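Local coordinates for UPF0311 protein CA_C3321 (PDB 3G7G) that is of unknown function but belongs to the UPF0311 (DUF3237) family and folds into an antiparallel eight-stranded beta barrel, at residues 25-30 and 36-41; 77-82 and 87-92; 120-125 and 152-157. One frame throughout, in Å; residues are numbered along the deposited sequence.

Contact 1 (25-30 and 36-41); sequences ILIGQD and RQLIPI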
loop_
_atom_site.group_PDB
_atom_site.type_symbol
_atom_site.label_atom_id
_atom_site.label_comp_id
_atom_site.label_asym_id
_atom_site.label_seq_id
_atom_site.Cartn_x
_atom_site.Cartn_y
_atom_site.Cartn_z
ATOM N N ILE A 25 12.833 -5.754 -18.468
ATOM C CA ILE A 25 12.038 -5.017 -19.426
ATOM C C ILE A 25 12.137 -3.573 -19.003
ATOM O O ILE A 25 11.457 -3.140 -18.077
ATOM C CB ILE A 25 10.568 -5.472 -19.466
ATOM C CG1 ILE A 25 10.486 -6.943 -19.818
ATOM C CG2 ILE A 25 9.793 -4.656 -20.508
ATOM C CD1 ILE A 25 9.163 -7.590 -19.484
ATOM N N LEU A 26 13.035 -2.845 -19.652
ATOM C CA LEU A 26 13.191 -1.427 -19.414
ATOM C C LEU A 26 11.967 -0.631 -19.872
ATOM O O LEU A 26 11.614 -0.621 -21.046
ATOM C CB LEU A 26 14.468 -0.899 -20.078
ATOM C CG LEU A 26 14.859 0.549 -19.652
ATOM C CD1 LEU A 26 14.797 0.772 -18.135
ATOM C CD2 LEU A 26 16.273 0.931 -20.199
ATOM N N ILE A 27 11.314 0.034 -18.929
ATOM C CA ILE A 27 10.173 0.892 -19.232
ATOM C C ILE A 27 10.655 2.311 -19.505
ATOM O O ILE A 27 10.393 2.891 -20.558
ATOM C CB ILE A 27 9.146 0.907 -18.060
ATOM C CG1 ILE A 27 8.788 -0.526 -17.609
ATOM C CG2 ILE A 27 7.921 1.741 -18.406
ATOM C CD1 ILE A 27 8.445 -1.511 -18.735
ATOM N N GLY A 28 11.367 2.894 -18.566
ATOM C CA GLY A 28 11.729 4.268 -18.745
ATOM C C GLY A 28 12.649 4.784 -17.695
ATOM O O GLY A 28 12.767 4.190 -16.642
ATOM N N GLN A 29 13.281 5.912 -17.979
ATOM C CA GLN A 29 14.158 6.547 -17.004
ATOM C C GLN A 29 14.160 8.075 -17.166
ATOM O O GLN A 29 14.013 8.607 -18.274
ATOM C CB GLN A 29 15.585 5.996 -17.156
ATOM C CG GLN A 29 16.660 6.733 -16.388
ATOM C CD GLN A 29 18.021 6.067 -16.483
ATOM O OE1 GLN A 29 18.114 4.871 -16.730
ATOM N NE2 GLN A 29 19.083 6.846 -16.306
ATOM N N ASP A 30 14.326 8.748 -16.035
ATOM C CA ASP A 30 14.640 10.155 -15.973
ATOM C C ASP A 30 15.361 10.465 -14.660
ATOM O O ASP A 30 15.512 9.602 -13.815
ATOM C CB ASP A 30 13.396 11.021 -16.199
ATOM C CG ASP A 30 12.532 11.183 -14.977
ATOM O OD1 ASP A 30 12.863 10.743 -13.832
ATOM O OD2 ASP A 30 11.484 11.777 -15.174
ATOM N N ARG A 36 12.739 2.664 -14.193
ATOM C CA ARG A 36 11.744 1.629 -13.955
ATOM C C ARG A 36 11.952 0.474 -14.918
ATOM O O ARG A 36 11.999 0.683 -16.143
ATOM C CB ARG A 36 10.336 2.205 -14.160
ATOM C CG ARG A 36 9.104 1.208 -14.164
ATOM C CD ARG A 36 8.838 0.610 -12.813
ATOM N NE ARG A 36 8.517 1.692 -11.884
ATOM C CZ ARG A 36 8.260 1.542 -10.587
ATOM N NH1 ARG A 36 8.338 0.364 -10.010
ATOM N NH2 ARG A 36 7.953 2.595 -9.846
ATOM N N GLN A 37 12.010 -0.740 -14.374
ATOM C CA GLN A 37 12.036 -1.937 -15.187
ATOM C C GLN A 37 11.225 -3.047 -14.537
ATOM O O GLN A 37 11.109 -3.089 -13.318
ATOM C CB GLN A 37 13.483 -2.429 -15.373
ATOM C CG GLN A 37 14.303 -2.217 -14.147
ATOM C CD GLN A 37 15.717 -2.697 -14.262
ATOM O OE1 GLN A 37 16.327 -2.618 -15.323
ATOM N NE2 GLN A 37 16.261 -3.198 -13.143
ATOM N N LEU A 38 10.719 -3.956 -15.371
ATOM C CA LEU A 38 10.010 -5.166 -14.929
ATOM C C LEU A 38 10.886 -6.390 -15.199
ATOM O O LEU A 38 11.340 -6.598 -16.331
ATOM C CB LEU A 38 8.701 -5.308 -15.679
ATOM C CG LEU A 38 7.780 -4.096 -15.632
ATOM C CD1 LEU A 38 6.572 -4.270 -16.566
ATOM C CD2 LEU A 38 7.361 -3.857 -14.185
ATOM N N ILE A 39 11.147 -7.173 -14.156
ATOM C CA ILE A 39 11.973 -8.370 -14.260
ATOM C C ILE A 39 11.098 -9.620 -14.176
ATOM O O ILE A 39 10.533 -9.909 -13.118
ATOM C CB ILE A 39 13.027 -8.452 -13.155
ATOM C CG1 ILE A 39 13.753 -7.121 -13.012
ATOM C CG2 ILE A 39 13.991 -9.622 -13.436
ATOM C CD1 ILE A 39 14.824 -6.920 -13.968
ATOM N N PRO A 40 10.950 -10.350 -15.303
ATOM C CA PRO A 40 10.237 -11.622 -15.261
ATOM C C PRO A 40 11.000 -12.668 -14.471
ATOM O O PRO A 40 12.230 -12.669 -14.500
ATOM C CB PRO A 40 10.088 -12.007 -16.742
ATOM C CG PRO A 40 10.366 -10.735 -17.521
ATOM C CD PRO A 40 11.367 -9.997 -16.675
ATOM N N ILE A 41 10.267 -13.515 -13.744
ATOM C CA ILE A 41 10.862 -14.625 -12.996
ATOM C C ILE A 41 10.629 -15.890 -13.829
ATOM O O ILE A 41 9.506 -16.310 -14.008
ATOM C CB ILE A 41 10.266 -14.744 -11.560
ATOM C CG1 ILE A 41 10.547 -13.459 -10.763
ATOM C CG2 ILE A 41 10.888 -15.938 -10.812
ATOM C CD1 ILE A 41 9.555 -13.189 -9.566
#
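The peptide carbonyl of Arg-36 accepts the N-H of Ile-27 (Ile-27 N to Arg-36 O, 2.9 Å) from 18° off its plane, while Gly-28 N adds a weak bond to the same oxygen at 3.3 Å. Leu-26 CD1 also rests on Arg-36 O, at 3.4 Å. Because Ile-27 and Gly-28 both face Arg-36, the pairing contains a classic beta bulge, and the regular antiparallel register is kept at Ile-25 with Leu-38, whose backbones exchange two hydrogen bonds. The side chains of that pair share one face of the sheet, where Ile-25 CD1 packs on Pro-40 CG at 3.9 Å. The bulge turns Ile-27 toward the partner strand. Its CG1, anti to the carbonyl carbon (chi1 -50°), runs beside Arg-36 CG, and its CD1 reaches Leu-38 CD1 at 4.0 Å. Leu-26 and Gln-37 lie on the opposite face, and Gln-37 bonds by NE2 to Gln-63 of the adjoining strand. The bent chain of Arg-36 carries the guanidinium away. The chemistry thus divides: backbone bonds hold the hairpin, CG of Arg-36 joins the apolar packing, and the guanidinium, paired with Glu-125 of the second subunit, probably helps join the subunits.

Contact 2 (77-82 and 87-92); sequences YAIRLD and IYIENN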
loop_
_atom_site.group_PDB
_atom_site.type_symbol
_atom_site.label_atom_id
_atom_site.label_comp_id
_atom_site.label_asym_id
_atom_site.label_seq_id
_atom_site.Cartn_x
_atom_site.Cartn_y
_atom_site.Cartn_z
ATOM N N TYR A 77 4.769 -12.944 -7.016
ATOM C CA TYR A 77 4.873 -14.277 -7.568
ATOM C C TYR A 77 4.337 -15.292 -6.560
ATOM O O TYR A 77 3.904 -14.920 -5.471
ATOM C CB TYR A 77 6.324 -14.567 -7.941
ATOM C CG TYR A 77 7.316 -14.486 -6.808
ATOM C CD1 TYR A 77 7.737 -15.627 -6.139
ATOM C CD2 TYR A 77 7.877 -13.280 -6.442
ATOM C CE1 TYR A 77 8.665 -15.542 -5.112
ATOM C CE2 TYR A 77 8.778 -13.187 -5.400
ATOM C CZ TYR A 77 9.182 -14.318 -4.745
ATOM O OH TYR A 77 10.111 -14.210 -3.717
ATOM N N ALA A 78 4.384 -16.583 -6.905
ATOM C CA ALA A 78 3.740 -17.629 -6.129
ATOM C C ALA A 78 4.584 -18.875 -6.214
ATOM O O ALA A 78 5.366 -19.073 -7.157
ATOM C CB ALA A 78 2.348 -17.923 -6.660
ATOM N N ILE A 79 4.447 -19.691 -5.197
ATOM C CA ILE A 79 5.165 -20.939 -5.158
ATOM C C ILE A 79 4.145 -22.022 -4.925
ATOM O O ILE A 79 3.067 -21.770 -4.402
ATOM C CB ILE A 79 6.278 -20.964 -4.099
ATOM C CG1 ILE A 79 5.786 -20.691 -2.692
ATOM C CG2 ILE A 79 7.314 -19.883 -4.360
ATOM C CD1 ILE A 79 6.944 -20.660 -1.710
ATOM N N ARG A 80 4.492 -23.222 -5.361
ATOM C CA ARG A 80 3.722 -24.401 -5.143
ATOM C C ARG A 80 4.612 -25.376 -4.432
ATOM O O ARG A 80 5.670 -25.719 -4.944
ATOM C CB ARG A 80 3.327 -24.995 -6.463
ATOM C CG ARG A 80 2.611 -26.333 -6.321
ATOM C CD ARG A 80 1.388 -26.335 -7.142
ATOM N NE ARG A 80 0.274 -26.037 -6.283
ATOM C CZ ARG A 80 -0.711 -25.208 -6.567
ATOM N NH1 ARG A 80 -0.725 -24.487 -7.688
ATOM N NH2 ARG A 80 -1.660 -25.056 -5.676
ATOM N N LEU A 81 4.169 -25.833 -3.269
ATOM C CA LEU A 81 4.892 -26.824 -2.528
ATOM C C LEU A 81 4.554 -28.239 -2.990
ATOM O O LEU A 81 3.529 -28.482 -3.617
ATOM C CB LEU A 81 4.618 -26.680 -1.040
ATOM C CG LEU A 81 5.010 -25.352 -0.410
ATOM C CD1 LEU A 81 5.008 -25.511 1.115
ATOM C CD2 LEU A 81 6.379 -24.936 -0.906
ATOM N N ASP A 82 5.428 -29.159 -2.622
ATOM C CA ASP A 82 5.338 -30.532 -3.039
ATOM C C ASP A 82 4.134 -31.273 -2.427
ATOM O O ASP A 82 3.747 -32.289 -2.940
ATOM C CB ASP A 82 6.645 -31.260 -2.704
ATOM C CG ASP A 82 6.945 -31.266 -1.217
ATOM O OD1 ASP A 82 6.244 -30.518 -0.467
ATOM O OD2 ASP A 82 7.887 -31.999 -0.812
ATOM N N ILE A 87 1.466 -20.663 -2.126
ATOM C CA ILE A 87 1.720 -19.441 -1.372
ATOM C C ILE A 87 1.973 -18.339 -2.363
ATOM O O ILE A 87 2.827 -18.463 -3.218
ATOM C CB ILE A 87 2.975 -19.570 -0.462
ATOM C CG1 ILE A 87 2.836 -20.781 0.472
ATOM C CG2 ILE A 87 3.166 -18.282 0.400
ATOM C CD1 ILE A 87 3.905 -21.775 0.394
ATOM N N TYR A 88 1.224 -17.256 -2.207
ATOM C CA TYR A 88 1.354 -16.054 -2.980
ATOM C C TYR A 88 2.180 -15.050 -2.173
ATOM O O TYR A 88 1.903 -14.785 -0.989
ATOM C CB TYR A 88 -0.027 -15.508 -3.279
ATOM C CG TYR A 88 0.009 -14.179 -3.926
ATOM C CD1 TYR A 88 0.574 -14.016 -5.196
ATOM C CD2 TYR A 88 -0.502 -13.064 -3.280
ATOM C CE1 TYR A 88 0.630 -12.760 -5.804
ATOM C CE2 TYR A 88 -0.469 -11.824 -3.885
ATOM C CZ TYR A 88 0.113 -11.677 -5.137
ATOM O OH TYR A 88 0.133 -10.441 -5.732
ATOM N N ILE A 89 3.197 -14.505 -2.813
ATOM C CA ILE A 89 4.211 -13.699 -2.146
ATOM C C ILE A 89 4.227 -12.313 -2.759
ATOM O O ILE A 89 4.275 -12.210 -3.965
ATOM C CB ILE A 89 5.621 -14.306 -2.352
ATOM C CG1 ILE A 89 5.615 -15.756 -1.932
ATOM C CG2 ILE A 89 6.713 -13.523 -1.569
ATOM C CD1 ILE A 89 6.945 -16.350 -1.817
ATOM N N GLU A 90 4.117 -11.286 -1.918
ATOM C CA GLU A 90 4.429 -9.906 -2.261
ATOM C C GLU A 90 5.672 -9.557 -1.454
ATOM O O GLU A 90 5.610 -9.564 -0.234
ATOM C CB GLU A 90 3.283 -9.005 -1.849
ATOM C CG GLU A 90 2.473 -8.431 -2.944
ATOM C CD GLU A 90 3.115 -7.140 -3.507
ATOM O OE1 GLU A 90 4.381 -7.043 -3.472
ATOM O OE2 GLU A 90 2.358 -6.243 -3.969
ATOM N N ASN A 91 6.798 -9.303 -2.127
ATOM C CA ASN A 91 8.097 -9.100 -1.465
ATOM C C ASN A 91 8.617 -7.719 -1.819
ATOM O O ASN A 91 8.911 -7.458 -2.990
ATOM C CB ASN A 91 9.098 -10.191 -1.923
ATOM C CG ASN A 91 10.249 -10.403 -0.939
ATOM O OD1 ASN A 91 10.275 -9.829 0.124
ATOM N ND2 ASN A 91 11.204 -11.236 -1.308
ATOM N N ASN A 92 8.680 -6.814 -0.835
ATOM C CA ASN A 92 9.010 -5.416 -1.109
ATOM C C ASN A 92 10.241 -5.063 -0.341
ATOM O O ASN A 92 10.325 -5.308 0.855
ATOM C CB ASN A 92 7.886 -4.448 -0.698
ATOM C CG ASN A 92 6.578 -4.744 -1.356
ATOM O OD1 ASN A 92 5.607 -5.061 -0.698
ATOM N ND2 ASN A 92 6.535 -4.632 -2.635
HETATM O O HOH W 1 11.530 -11.479 -4.728
#
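Tyr-77 and Ile-89 open a regular antiparallel pairing in which the short strand axes, 4.6 Å apart at closest, run at 148° to one another. Tyr-77 with Ile-89 and Ile-79 with Ile-87 are hydrogen-bonded pairs, each joined by two N-H...O bonds, and Ala-78 with Tyr-88 is the non-hydrogen-bonded pair between them. The two shortest of these bonds are Ile-89 N to Tyr-77 O and Ile-79 N to Ile-87 O, both 2.8 Å, the latter lying in the carbonyl plane. Ala-78 CA adds a CA-H...O contact to Ile-87 O at 3.2 Å.

On one face the side chains form a mostly apolar row that ends in the polar groups of Tyr-77 and Asn-91. A chi1 of 59° sets Tyr-77 CG between the backbone N and the carbonyl carbon, and the ring leans over Ile-89: Ile-89 CB sits 4.2 Å above one ring face, displaced toward the rim, and Ile-89 CD1 meets Tyr-77 CE1 at 3.8 Å. Further along, Ile-87 CD1 touches both Ile-79 CG1 and Leu-81 CG, each at 3.8 Å. The hydroxyl of Tyr-77 hydrogen-bonds a water that also accepts a weak bond from Asn-91 ND2, while Asn-91 OD1 bonds to Thr-120 OG1 of the next strand. The same face brings Tyr-77 against Leu-152 and Phe-154 from across the barrel.

The other face belongs to Ala-78 and Tyr-88. Tyr-88 CD1 lies 3.5 Å from Tyr-77 O, and its hydroxyl bonds to Ser-62 of the second subunit; Ala-78 packs on Ile-27 of that subunit. Consecutive antiparallel strands paired in this way form a beta hairpin; here it is part of the barrel wall, with one face inward and the other against the second subunit.

Contact 3 (120-125 and 152-157); sequences TIPTFE and LKFYKI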
loop_
_atom_site.group_PDB
_atom_site.type_symbol
_atom_site.label_atom_id
_atom_site.label_comp_id
_atom_site.label_asym_id
_atom_site.label_seq_id
_atom_site.Cartn_x
_atom_site.Cartn_y
_atom_site.Cartn_z
ATOM N N THR A 120 14.548 -7.229 2.169
ATOM C CA THR A 120 13.140 -7.094 1.827
ATOM C C THR A 120 12.222 -7.655 2.936
ATOM O O THR A 120 12.655 -8.409 3.827
ATOM C CB THR A 120 12.784 -7.795 0.459
ATOM O OG1 THR A 120 12.578 -9.189 0.662
ATOM C CG2 THR A 120 13.864 -7.636 -0.552
ATOM N N ILE A 121 10.957 -7.246 2.869
ATOM C CA ILE A 121 9.908 -7.713 3.731
ATOM C C ILE A 121 8.842 -8.430 2.849
ATOM O O ILE A 121 8.133 -7.798 2.076
ATOM C CB ILE A 121 9.229 -6.582 4.493
ATOM C CG1 ILE A 121 10.211 -5.671 5.240
ATOM C CG2 ILE A 121 8.191 -7.162 5.462
ATOM C CD1 ILE A 121 11.020 -6.297 6.294
ATOM N N PRO A 122 8.750 -9.765 2.968
ATOM C CA PRO A 122 7.671 -10.519 2.338
ATOM C C PRO A 122 6.358 -10.576 3.150
ATOM O O PRO A 122 6.382 -10.666 4.403
ATOM C CB PRO A 122 8.276 -11.896 2.184
ATOM C CG PRO A 122 9.163 -12.012 3.434
ATOM C CD PRO A 122 9.657 -10.635 3.729
ATOM N N THR A 123 5.253 -10.487 2.398
ATOM C CA THR A 123 3.882 -10.729 2.830
ATOM C C THR A 123 3.405 -11.986 2.113
ATOM O O THR A 123 3.569 -12.103 0.872
ATOM C CB THR A 123 2.990 -9.527 2.404
ATOM O OG1 THR A 123 3.472 -8.335 3.033
ATOM C CG2 THR A 123 1.537 -9.701 2.783
ATOM N N PHE A 124 2.783 -12.904 2.858
ATOM C CA PHE A 124 2.268 -14.135 2.302
ATOM C C PHE A 124 0.755 -14.260 2.336
ATOM O O PHE A 124 0.100 -13.760 3.239
ATOM C CB PHE A 124 2.851 -15.337 3.024
ATOM C CG PHE A 124 4.349 -15.384 3.008
ATOM C CD1 PHE A 124 5.041 -15.744 1.881
ATOM C CD2 PHE A 124 5.068 -15.022 4.125
ATOM C CE1 PHE A 124 6.442 -15.778 1.901
ATOM C CE2 PHE A 124 6.425 -15.067 4.133
ATOM C CZ PHE A 124 7.110 -15.434 3.040
ATOM N N GLU A 125 0.227 -14.971 1.345
ATOM C CA GLU A 125 -1.177 -15.344 1.296
ATOM C C GLU A 125 -1.235 -16.847 1.071
ATOM O O GLU A 125 -0.619 -17.330 0.166
ATOM C CB GLU A 125 -1.871 -14.557 0.202
ATOM C CG GLU A 125 -3.304 -14.863 0.060
ATOM C CD GLU A 125 -3.924 -14.111 -1.022
ATOM O OE1 GLU A 125 -4.004 -14.642 -2.134
ATOM O OE2 GLU A 125 -4.335 -12.977 -0.768
ATOM N N LEU A 152 17.261 -15.936 -2.215
ATOM C CA LEU A 152 16.468 -15.334 -1.154
ATOM C C LEU A 152 16.422 -16.270 0.017
ATOM O O LEU A 152 16.088 -17.421 -0.154
ATOM C CB LEU A 152 15.049 -15.093 -1.638
ATOM C CG LEU A 152 14.915 -14.308 -2.934
ATOM C CD1 LEU A 152 13.522 -14.551 -3.521
ATOM C CD2 LEU A 152 15.203 -12.840 -2.653
ATOM N N LYS A 153 16.789 -15.790 1.192
ATOM C CA LYS A 153 16.646 -16.532 2.439
ATOM C C LYS A 153 15.595 -15.845 3.303
ATOM O O LYS A 153 15.700 -14.648 3.565
ATOM C CB LYS A 153 17.972 -16.593 3.194
ATOM C CG LYS A 153 18.868 -17.703 2.716
ATOM C CD LYS A 153 20.375 -17.435 2.972
ATOM C CE LYS A 153 21.152 -18.768 2.987
ATOM N NZ LYS A 153 22.609 -18.672 2.635
ATOM N N PHE A 154 14.592 -16.604 3.737
ATOM C CA PHE A 154 13.425 -16.048 4.389
ATOM C C PHE A 154 13.522 -16.334 5.881
ATOM O O PHE A 154 13.838 -17.454 6.281
ATOM C CB PHE A 154 12.151 -16.654 3.824
ATOM C CG PHE A 154 11.752 -16.111 2.491
ATOM C CD1 PHE A 154 10.768 -15.141 2.393
ATOM C CD2 PHE A 154 12.335 -16.585 1.333
ATOM C CE1 PHE A 154 10.391 -14.631 1.134
ATOM C CE2 PHE A 154 11.964 -16.110 0.106
ATOM C CZ PHE A 154 10.988 -15.123 0.000
ATOM N N TYR A 155 13.261 -15.309 6.699
ATOM C CA TYR A 155 13.363 -15.433 8.154
ATOM C C TYR A 155 12.073 -15.027 8.834
ATOM O O TYR A 155 11.522 -13.965 8.577
ATOM C CB TYR A 155 14.494 -14.577 8.677
ATOM C CG TYR A 155 15.860 -14.998 8.201
ATOM C CD1 TYR A 155 16.601 -15.929 8.903
ATOM C CD2 TYR A 155 16.402 -14.457 7.062
ATOM C CE1 TYR A 155 17.870 -16.307 8.469
ATOM C CE2 TYR A 155 17.637 -14.816 6.621
ATOM C CZ TYR A 155 18.375 -15.727 7.326
ATOM O OH TYR A 155 19.615 -16.071 6.855
ATOM N N LYS A 156 11.575 -15.896 9.696
ATOM C CA LYS A 156 10.419 -15.580 10.494
ATOM C C LYS A 156 10.900 -14.876 11.744
ATOM O O LYS A 156 11.789 -15.365 12.419
ATOM C CB LYS A 156 9.697 -16.874 10.847
ATOM C CG LYS A 156 8.384 -16.706 11.532
ATOM C CD LYS A 156 8.144 -17.906 12.467
ATOM C CE LYS A 156 8.948 -17.701 13.774
ATOM N NZ LYS A 156 8.956 -18.890 14.674
ATOM N N ILE A 157 10.327 -13.719 12.049
ATOM C CA ILE A 157 10.656 -13.000 13.280
ATOM C C ILE A 157 9.787 -13.597 14.375
ATOM O O ILE A 157 8.550 -13.650 14.264
ATOM C CB ILE A 157 10.421 -11.468 13.147
ATOM C CG1 ILE A 157 11.294 -10.879 12.022
ATOM C CG2 ILE A 157 10.590 -10.723 14.485
ATOM C CD1 ILE A 157 12.766 -11.043 12.194
#
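Phe-154 meets Pro-122 and Phe-124 through one side of its ring, the atoms CD1 and CE1. Pro-122 CB lies at the ring edge, near its plane, 3.6 Å from Phe-154 CE1, and Pro-122 CG stands 3.7 Å from Phe-154 CD1; the proline and the phenylalanine overlap alongside, pointing oppositely. Phe-124 arrives with the far end of its ring: CZ comes to 3.7 Å from Phe-154 CD1, which itself sits at the edge of the Phe-124 ring. The two aromatic planes are inclined at 48° with centroids 5.9 Å apart, an oblique meeting.

With CG anti to the carbonyl carbon, a chi1 of -77° swings the Phe-154 ring across to Pro-122 and Phe-124, so that side chains bridge two strands whose nearest CA atoms, those of Pro-122 and Phe-154, remain 8.2 Å apart. Strand 139-144 runs between them in the sheet, and no hydrogen bond joins the two segments directly.

A second shell surrounds these groups and probably limits their movement. Phe-15 stacks on the Phe-154 ring, Phe-139 meets Phe-124 edge-to-face and also touches Pro-122, while Ile-87, Ile-89 and Met-134 pack against Phe-124. With all three touching residues buried, the chemistry is that of an aromatic and aliphatic barrel core, held by dispersion and close fit rather than by polar bonds.

From the N terminus, the chain first turns back at contact 1, where 25-30 and 36-41 close the hairpin of the first two barrel strands. Contact 2 closes a second tight hairpin, between the fourth and fifth strands, and contact 3 closes a longer loop that includes strand 139-144. The three follow in series, none enclosing or crossing another. Contacts 1 and 2 touch where Ile-41 packs on Tyr-77, and both reach the second subunit. Contacts 2 and 3, about 10 Å apart between centres, meet where strands 86-96 and 117-126 run side by side, joined by backbone bonding of Glu-90 with Thr-123. Contacts 1 and 3, about 24 Å apart between centres, lie on opposite sides of the chain's centre.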